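PDB 2NUH: periplasmic divalent cation tolerance protein, which is of uncertain function, but belongs to the CutA family of divalent-cation tolerance proteins and may bind copper ions. Local coordinates for residues Y6-T11 with L58-N63; E19-V24 with A76-R81; V34-G39 with Q54-L59. One frame throughout, in Å; residues are numbered along the deposited sequence.

Overall arrangement
Two of the contacts lie in one sheet and the third joins helices packed on it. Interactions 1 and 3 share strand 50-63, which pairs with strand 5-12 along one edge and strand 33-38 along the other, and their centres lie about 11 Å apart. Interaction 2 has its centre about 13 Å from that of interaction 1 and 12 Å from that of interaction 3. Polar bonds tie the three together: His78 NE2 lies 2.7 Å from Thr11 O, and Glu55 OE2 receives both Thr11 OG1 at 2.7 Å and Tyr80 OH at 2.6 Å. On the helix-covered face, Leu58 CD1 meets Ile21 CG2 at 3.7 Å.

Interaction 1 (Y6-T11 with L58-N63); sequences YLIFST and LLIKTN
Ile8 and Ile60 sit directly across from each other in an antiparallel hydrogen-bonded pair, Ile8 CB to Ile60 CB 3.8 Å. Their backbones exchange two bonds: Ile8 N donates to Ile60 O at 2.7 Å, and Ile60 N returns the bond to the carbonyl of Ile8. Branched at CB, both residues suit an extended chain. Further along, the CD1 tip of Ile8 reaches the Thr62 methyl CG2 at 3.6 Å. Thr62 makes this possible by holding its hydroxyl anti to its own nitrogen (chi1 -173°), which puts CG2 between N and the carbonyl carbon, on the side of Ile8, while OG1 bonds to Leu30 O. In the ferredoxin-like fold expected of a CutA protein, these are the two central strands, and the face carrying Ile8, Ser10, Leu58, Ile60 and Thr62 is the one covered by helices 15-27 and 67-77: Ala70 and Ile71 of helix 67-77 press on Ile8.

The other face is less buried and mixes apolar and charged groups. Leu7 turns CG away from its nitrogen (chi1 -176°), and its CD1 thereby rests 3.6 Å from Lys61 CD and 3.8 Å from Leu59 CB. Lys61 runs alongside Leu7, its chain bent at chi2 and chi3 until NZ curls back to Leu59 O, 3.2 Å away and above the carbonyl plane. A long flexible residue serves well here, since its methylenes pack against leucine while its ammonium group is bonded to Leu59 O and Thr35 OG1. Phe9 and Leu59 lie side by side, both pointing out from this face.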
# COMPACT_ATOMS: atom_id res chain seq x y z
N TYR A 6 1.20 -4.72 -9.69
CA TYR A 6 0.22 -3.75 -9.25
C TYR A 6 0.82 -2.82 -8.23
O TYR A 6 1.62 -3.24 -7.40
CB TYR A 6 -0.96 -4.46 -8.61
CG TYR A 6 -1.90 -5.02 -9.65
CD1 TYR A 6 -3.10 -4.40 -9.93
CD2 TYR A 6 -1.55 -6.15 -10.39
CE1 TYR A 6 -3.96 -4.90 -10.91
CE2 TYR A 6 -2.39 -6.64 -11.37
CZ TYR A 6 -3.59 -6.02 -11.62
OH TYR A 6 -4.42 -6.51 -12.60
N LEU A 7 0.40 -1.57 -8.31
CA LEU A 7 0.79 -0.57 -7.34
C LEU A 7 -0.44 -0.32 -6.50
O LEU A 7 -1.49 0.06 -7.03
CB LEU A 7 1.18 0.72 -8.07
CG LEU A 7 1.72 1.94 -7.34
CD1 LEU A 7 2.88 1.60 -6.43
CD2 LEU A 7 2.15 2.96 -8.36
N ILE A 8 -0.33 -0.54 -5.20
CA ILE A 8 -1.46 -0.28 -4.31
C ILE A 8 -1.19 0.98 -3.54
O ILE A 8 -0.12 1.12 -2.95
CB ILE A 8 -1.66 -1.43 -3.31
CG1 ILE A 8 -1.88 -2.74 -4.06
CG2 ILE A 8 -2.84 -1.13 -2.38
CD1 ILE A 8 -1.84 -3.95 -3.15
N PHE A 9 -2.16 1.88 -3.56
CA PHE A 9 -2.12 3.10 -2.78
C PHE A 9 -2.89 2.89 -1.51
O PHE A 9 -4.01 2.39 -1.52
CB PHE A 9 -2.75 4.25 -3.56
CG PHE A 9 -2.00 4.63 -4.79
CD1 PHE A 9 -1.22 5.78 -4.82
CD2 PHE A 9 -2.07 3.85 -5.93
CE1 PHE A 9 -0.52 6.13 -5.97
CE2 PHE A 9 -1.38 4.20 -7.08
CZ PHE A 9 -0.59 5.34 -7.09
N SER A 10 -2.29 3.28 -0.40
CA SER A 10 -2.98 3.33 0.87
C SER A 10 -2.44 4.51 1.63
O SER A 10 -1.45 5.10 1.22
CB SER A 10 -2.74 2.05 1.67
OG SER A 10 -3.55 2.04 2.83
N THR A 11 -3.09 4.89 2.72
CA THR A 11 -2.52 5.89 3.60
C THR A 11 -2.62 5.38 5.00
O THR A 11 -3.48 4.54 5.30
CB THR A 11 -3.25 7.23 3.52
OG1 THR A 11 -4.61 7.05 3.89
CG2 THR A 11 -3.19 7.81 2.14
N LEU A 58 1.22 5.47 1.23
CA LEU A 58 1.93 4.25 0.92
C LEU A 58 1.77 3.92 -0.54
O LEU A 58 0.70 4.11 -1.12
CB LEU A 58 1.41 3.07 1.74
CG LEU A 58 1.47 3.20 3.26
CD1 LEU A 58 0.95 1.89 3.81
CD2 LEU A 58 2.88 3.44 3.74
N LEU A 59 2.86 3.42 -1.11
CA LEU A 59 2.86 2.89 -2.46
C LEU A 59 3.40 1.49 -2.32
O LEU A 59 4.58 1.28 -2.04
CB LEU A 59 3.77 3.69 -3.39
CG LEU A 59 3.40 5.12 -3.74
CD1 LEU A 59 4.51 5.72 -4.56
CD2 LEU A 59 2.12 5.16 -4.53
N ILE A 60 2.52 0.52 -2.50
CA ILE A 60 2.85 -0.87 -2.26
C ILE A 60 3.01 -1.54 -3.60
O ILE A 60 2.11 -1.50 -4.42
CB ILE A 60 1.72 -1.53 -1.49
CG1 ILE A 60 1.60 -0.88 -0.12
CG2 ILE A 60 1.98 -3.01 -1.32
CD1 ILE A 60 0.23 -1.02 0.49
N LYS A 61 4.16 -2.17 -3.82
CA LYS A 61 4.42 -2.82 -5.10
C LYS A 61 4.24 -4.31 -4.92
O LYS A 61 4.90 -4.94 -4.11
CB LYS A 61 5.84 -2.53 -5.58
CG LYS A 61 6.00 -1.24 -6.38
CD LYS A 61 5.98 -0.00 -5.53
CE LYS A 61 7.31 0.22 -4.83
NZ LYS A 61 7.22 1.36 -3.90
N THR A 62 3.34 -4.89 -5.70
CA THR A 62 3.05 -6.30 -5.55
C THR A 62 2.67 -6.84 -6.91
O THR A 62 2.90 -6.18 -7.91
CB THR A 62 1.96 -6.52 -4.47
OG1 THR A 62 1.82 -7.92 -4.21
CG2 THR A 62 0.64 -5.91 -4.87
N ASN A 63 2.13 -8.04 -6.96
CA ASN A 63 1.64 -8.56 -8.22
C ASN A 63 0.22 -9.04 -8.10
O ASN A 63 -0.34 -9.07 -7.01
CB ASN A 63 2.59 -9.64 -8.78
CG ASN A 63 2.65 -10.88 -7.91
OD1 ASN A 63 1.84 -11.05 -7.00
ND2 ASN A 63 3.61 -11.76 -8.19

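Interaction 2 (E19-V24 with A76-R81); sequences EIISRV and ALHPYR
Leu77 of the 76-81 segment pushes its branched side chain against three residues of helix 15-27. Its CD1 meets Val24 tip to tip, with CD1 to Val24 CG1 at 3.5 Å, and CD2 crosses toward Ile20 CG2 at 4.1 Å. The Leu77 and Ile21 side chains slide past each other in opposite directions, Leu77 CB lying 3.9 Å from Ile21 CG1. With CG anti to the carbonyl carbon (chi1 -62°), Leu77 reaches over helix 15-27, and chi2 (167°) spreads its methyls, one to Val24 and one to Ile20, a division of labour that leucine's fork makes natural. Ile20 and Val24, four apart, lie one turn from each other, and Ile21 beside them widens the apolar patch.

A van der Waals contact brings Ile21 CD1 obliquely to 3.7 Å from His78 CD2. Polar bonds hold that imidazole in place. ND1 accepts the backbone N-H of Tyr80 at 3.0 Å, the donor lying almost in the ring plane (3° out of it), while NE2 bonds to Thr11 O. Gripped at both nitrogens, the ring has little freedom to rotate.

Together the contacts join the two helices that pack side by side on one face of the sheet in this ferredoxin-like fold. Leu74 of helix 67-77 extends the contact with Ile21, and His78 also touches Ser10 and Cys12 of strand 5-12.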
# COMPACT_ATOMS: atom_id res chain seq x y z
N GLU A 19 5.32 1.92 9.11
CA GLU A 19 6.44 1.00 9.26
C GLU A 19 5.93 -0.41 9.48
O GLU A 19 6.47 -1.35 8.91
CB GLU A 19 7.32 1.44 10.42
CG GLU A 19 7.89 2.84 10.21
CD GLU A 19 8.87 3.28 11.28
OE1 GLU A 19 9.29 4.46 11.23
OE2 GLU A 19 9.24 2.45 12.16
N ILE A 20 4.90 -0.54 10.30
CA ILE A 20 4.34 -1.87 10.56
C ILE A 20 3.84 -2.47 9.27
O ILE A 20 4.16 -3.60 8.93
CB ILE A 20 3.20 -1.80 11.58
CG1 ILE A 20 3.74 -1.40 12.96
CG2 ILE A 20 2.45 -3.14 11.68
CD1 ILE A 20 2.68 -0.88 13.87
N ILE A 21 3.06 -1.70 8.52
CA ILE A 21 2.48 -2.22 7.29
C ILE A 21 3.56 -2.55 6.29
O ILE A 21 3.54 -3.60 5.65
CB ILE A 21 1.46 -1.23 6.71
CG1 ILE A 21 0.18 -1.26 7.55
CG2 ILE A 21 1.15 -1.56 5.24
CD1 ILE A 21 -0.66 0.00 7.43
N SER A 22 4.51 -1.63 6.14
CA SER A 22 5.58 -1.83 5.18
C SER A 22 6.37 -3.08 5.51
O SER A 22 6.62 -3.93 4.63
CB SER A 22 6.52 -0.63 5.21
OG SER A 22 5.87 0.53 4.73
N ARG A 23 6.77 -3.20 6.77
CA ARG A 23 7.61 -4.31 7.16
C ARG A 23 6.86 -5.63 7.04
O ARG A 23 7.40 -6.60 6.52
CB ARG A 23 8.12 -4.14 8.59
CG ARG A 23 9.12 -3.01 8.77
CD ARG A 23 9.68 -3.00 10.21
NE ARG A 23 10.05 -4.34 10.67
CZ ARG A 23 9.37 -5.05 11.57
NH1 ARG A 23 9.78 -6.26 11.93
NH2 ARG A 23 8.29 -4.54 12.15
N VAL A 24 5.62 -5.65 7.49
CA VAL A 24 4.88 -6.91 7.47
C VAL A 24 4.57 -7.36 6.05
O VAL A 24 4.73 -8.52 5.72
CB VAL A 24 3.59 -6.85 8.30
CG1 VAL A 24 2.73 -8.08 8.04
CG2 VAL A 24 3.95 -6.76 9.77
N ALA A 76 -5.70 -5.74 8.08
CA ALA A 76 -5.55 -6.39 9.37
C ALA A 76 -4.60 -5.59 10.26
O ALA A 76 -4.65 -5.68 11.48
CB ALA A 76 -5.03 -7.80 9.19
N LEU A 77 -3.73 -4.82 9.62
CA LEU A 77 -2.71 -4.08 10.35
C LEU A 77 -3.06 -2.63 10.49
O LEU A 77 -2.31 -1.86 11.08
CB LEU A 77 -1.39 -4.16 9.59
CG LEU A 77 -0.80 -5.56 9.41
CD1 LEU A 77 0.31 -5.53 8.38
CD2 LEU A 77 -0.32 -6.08 10.75
N HIS A 78 -4.20 -2.24 9.94
CA HIS A 78 -4.43 -0.82 9.77
C HIS A 78 -5.14 -0.18 10.94
O HIS A 78 -6.08 -0.76 11.47
CB HIS A 78 -5.25 -0.58 8.52
CG HIS A 78 -4.89 0.68 7.84
ND1 HIS A 78 -5.27 1.91 8.32
CD2 HIS A 78 -4.13 0.91 6.74
CE1 HIS A 78 -4.78 2.85 7.52
NE2 HIS A 78 -4.09 2.27 6.56
N PRO A 79 -4.69 1.01 11.35
CA PRO A 79 -5.45 1.76 12.34
C PRO A 79 -6.86 2.09 11.92
O PRO A 79 -7.74 2.19 12.76
CB PRO A 79 -4.67 3.07 12.45
CG PRO A 79 -3.28 2.68 12.14
CD PRO A 79 -3.41 1.67 11.04
N TYR A 80 -7.07 2.31 10.63
CA TYR A 80 -8.38 2.73 10.18
C TYR A 80 -9.29 1.55 9.96
O TYR A 80 -8.86 0.51 9.48
CB TYR A 80 -8.31 3.48 8.86
CG TYR A 80 -7.44 4.71 8.82
CD1 TYR A 80 -7.05 5.38 9.97
CD2 TYR A 80 -7.02 5.20 7.60
CE1 TYR A 80 -6.26 6.51 9.89
CE2 TYR A 80 -6.23 6.33 7.51
CZ TYR A 80 -5.85 6.97 8.66
OH TYR A 80 -5.06 8.09 8.56
N ARG A 81 -10.56 1.76 10.29
CA ARG A 81 -11.58 0.77 10.00
C ARG A 81 -11.75 0.57 8.51
O ARG A 81 -11.98 -0.54 8.05
CB ARG A 81 -12.91 1.18 10.64
CG ARG A 81 -14.06 0.23 10.38
CD ARG A 81 -15.19 0.36 11.41
NE ARG A 81 -16.44 -0.22 10.91
CZ ARG A 81 -17.35 -0.83 11.66
NH1 ARG A 81 -17.17 -0.98 12.96
NH2 ARG A 81 -18.44 -1.32 11.08

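Interaction 3 (V34-G39 with Q54-L59); sequences VTQLPG and QEIQLL
With chi1 and chi2 at -51° and -63°, Ile56 folds its longer branch across to the neighbouring strand, where CD1 comes 3.6 Å from Pro38 CA. Its other branch, CG2, lies anti to the backbone nitrogen and crosses Gln36 CB obliquely at 3.6 Å. Gln36 keeps an extended chain beyond CG and runs beside Leu58, Gln36 CG to Leu58 CD2 3.7 Å. Its methylenes thus pack as a hydrocarbon would, while the amide is carried on toward Ala18 and Ser22 of helix 15-27.

Backbone bonds join Thr35 with Leu59 and Leu37 with Gln57, two in each pair, among them Leu37 N to Gln57 O at 2.7 Å. Strand 33-38 thereby forms an edge of the ferredoxin-like sheet within this chain, beside strand 50-63. That long strand has a second partner further back, strand 40-45, and the chain turns a corner at Gly39 to reach it. Pro38, whose nitrogen has no hydrogen to donate, lies just past the last paired bonds, and Gly39 adopts a positive phi of 80°, which suits glycine. Here the strands part slightly, and a water bridges them, donating to Glu55 O at 2.8 Å and accepting a weak bond from Gly39 N.

On the face carrying Thr35, Leu37, Gln57 and Leu59, Leu37 CB meets Gln57 CB at 4.0 Å. Glu55 instead turns its carboxylate away from strand 33-38, and OE1 bonds to Ser42 OG.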
# COMPACT_ATOMS: atom_id res chain seq x y z
N VAL A 34 7.51 -1.45 -0.23
CA VAL A 34 6.51 -0.46 0.10
C VAL A 34 7.22 0.85 0.30
O VAL A 34 8.20 0.92 1.05
CB VAL A 34 5.75 -0.81 1.39
CG1 VAL A 34 4.78 0.30 1.74
CG2 VAL A 34 5.01 -2.14 1.23
N THR A 35 6.74 1.89 -0.39
CA THR A 35 7.31 3.21 -0.22
C THR A 35 6.34 4.08 0.55
O THR A 35 5.15 4.10 0.28
CB THR A 35 7.59 3.83 -1.59
OG1 THR A 35 8.54 2.99 -2.26
CG2 THR A 35 8.16 5.24 -1.47
N GLN A 36 6.88 4.79 1.53
CA GLN A 36 6.11 5.71 2.33
C GLN A 36 6.49 7.10 1.92
O GLN A 36 7.68 7.41 1.77
CB GLN A 36 6.53 5.62 3.78
CG GLN A 36 6.42 4.33 4.47
CD GLN A 36 7.24 4.36 5.74
OE1 GLN A 36 7.21 5.33 6.51
NE2 GLN A 36 8.00 3.31 5.94
N LEU A 37 5.48 7.94 1.80
CA LEU A 37 5.67 9.35 1.52
C LEU A 37 5.06 10.10 2.70
O LEU A 37 3.85 10.11 2.88
CB LEU A 37 5.01 9.73 0.19
CG LEU A 37 5.20 8.81 -1.04
CD1 LEU A 37 4.35 9.22 -2.23
CD2 LEU A 37 6.65 8.78 -1.45
N PRO A 38 5.91 10.70 3.55
CA PRO A 38 5.38 11.33 4.74
C PRO A 38 4.86 12.74 4.47
O PRO A 38 5.06 13.29 3.39
CB PRO A 38 6.60 11.36 5.69
CG PRO A 38 7.71 10.63 4.96
CD PRO A 38 7.38 10.79 3.52
N GLY A 39 4.16 13.29 5.45
CA GLY A 39 3.72 14.68 5.38
C GLY A 39 2.47 14.89 4.55
O GLY A 39 2.11 16.02 4.25
N GLN A 54 -3.52 14.30 8.85
CA GLN A 54 -2.13 14.11 8.46
C GLN A 54 -1.93 12.63 8.26
O GLN A 54 -2.40 11.82 9.06
CB GLN A 54 -1.20 14.63 9.55
CG GLN A 54 -1.35 16.12 9.82
CD GLN A 54 -0.49 16.60 10.98
OE1 GLN A 54 -0.33 15.91 11.98
NE2 GLN A 54 0.04 17.82 10.85
N GLU A 55 -1.25 12.28 7.17
CA GLU A 55 -1.08 10.88 6.84
C GLU A 55 0.28 10.63 6.23
O GLU A 55 1.02 11.55 5.91
CB GLU A 55 -2.15 10.45 5.84
CG GLU A 55 -3.55 10.51 6.39
CD GLU A 55 -4.49 9.70 5.55
OE1 GLU A 55 -4.72 10.06 4.39
OE2 GLU A 55 -4.97 8.65 6.04
N ILE A 56 0.58 9.35 6.10
CA ILE A 56 1.69 8.87 5.30
C ILE A 56 1.07 8.16 4.13
O ILE A 56 0.17 7.34 4.31
CB ILE A 56 2.52 7.84 6.08
CG1 ILE A 56 2.89 8.38 7.47
CG2 ILE A 56 3.74 7.36 5.27
CD1 ILE A 56 3.76 9.59 7.44
N GLN A 57 1.51 8.50 2.92
CA GLN A 57 1.03 7.83 1.74
C GLN A 57 1.87 6.60 1.50
O GLN A 57 3.10 6.67 1.57
CB GLN A 57 1.10 8.77 0.53
CG GLN A 57 0.70 8.12 -0.78
CD GLN A 57 -0.77 7.88 -0.88
OE1 GLN A 57 -1.23 6.76 -1.15
NE2 GLN A 57 -1.53 8.92 -0.64
N LEU A 58 1.22 5.47 1.23
CA LEU A 58 1.93 4.25 0.92
C LEU A 58 1.77 3.92 -0.54
O LEU A 58 0.70 4.11 -1.12
CB LEU A 58 1.41 3.07 1.74
CG LEU A 58 1.47 3.20 3.26
CD1 LEU A 58 0.95 1.89 3.81
CD2 LEU A 58 2.88 3.44 3.74
N LEU A 59 2.86 3.42 -1.11
CA LEU A 59 2.86 2.89 -2.46
C LEU A 59 3.40 1.49 -2.32
O LEU A 59 4.58 1.28 -2.04
CB LEU A 59 3.77 3.69 -3.39
CG LEU A 59 3.40 5.12 -3.74
CD1 LEU A 59 4.51 5.72 -4.56
CD2 LEU A 59 2.12 5.16 -4.53
O HOH W 1 2.10 13.08 8.03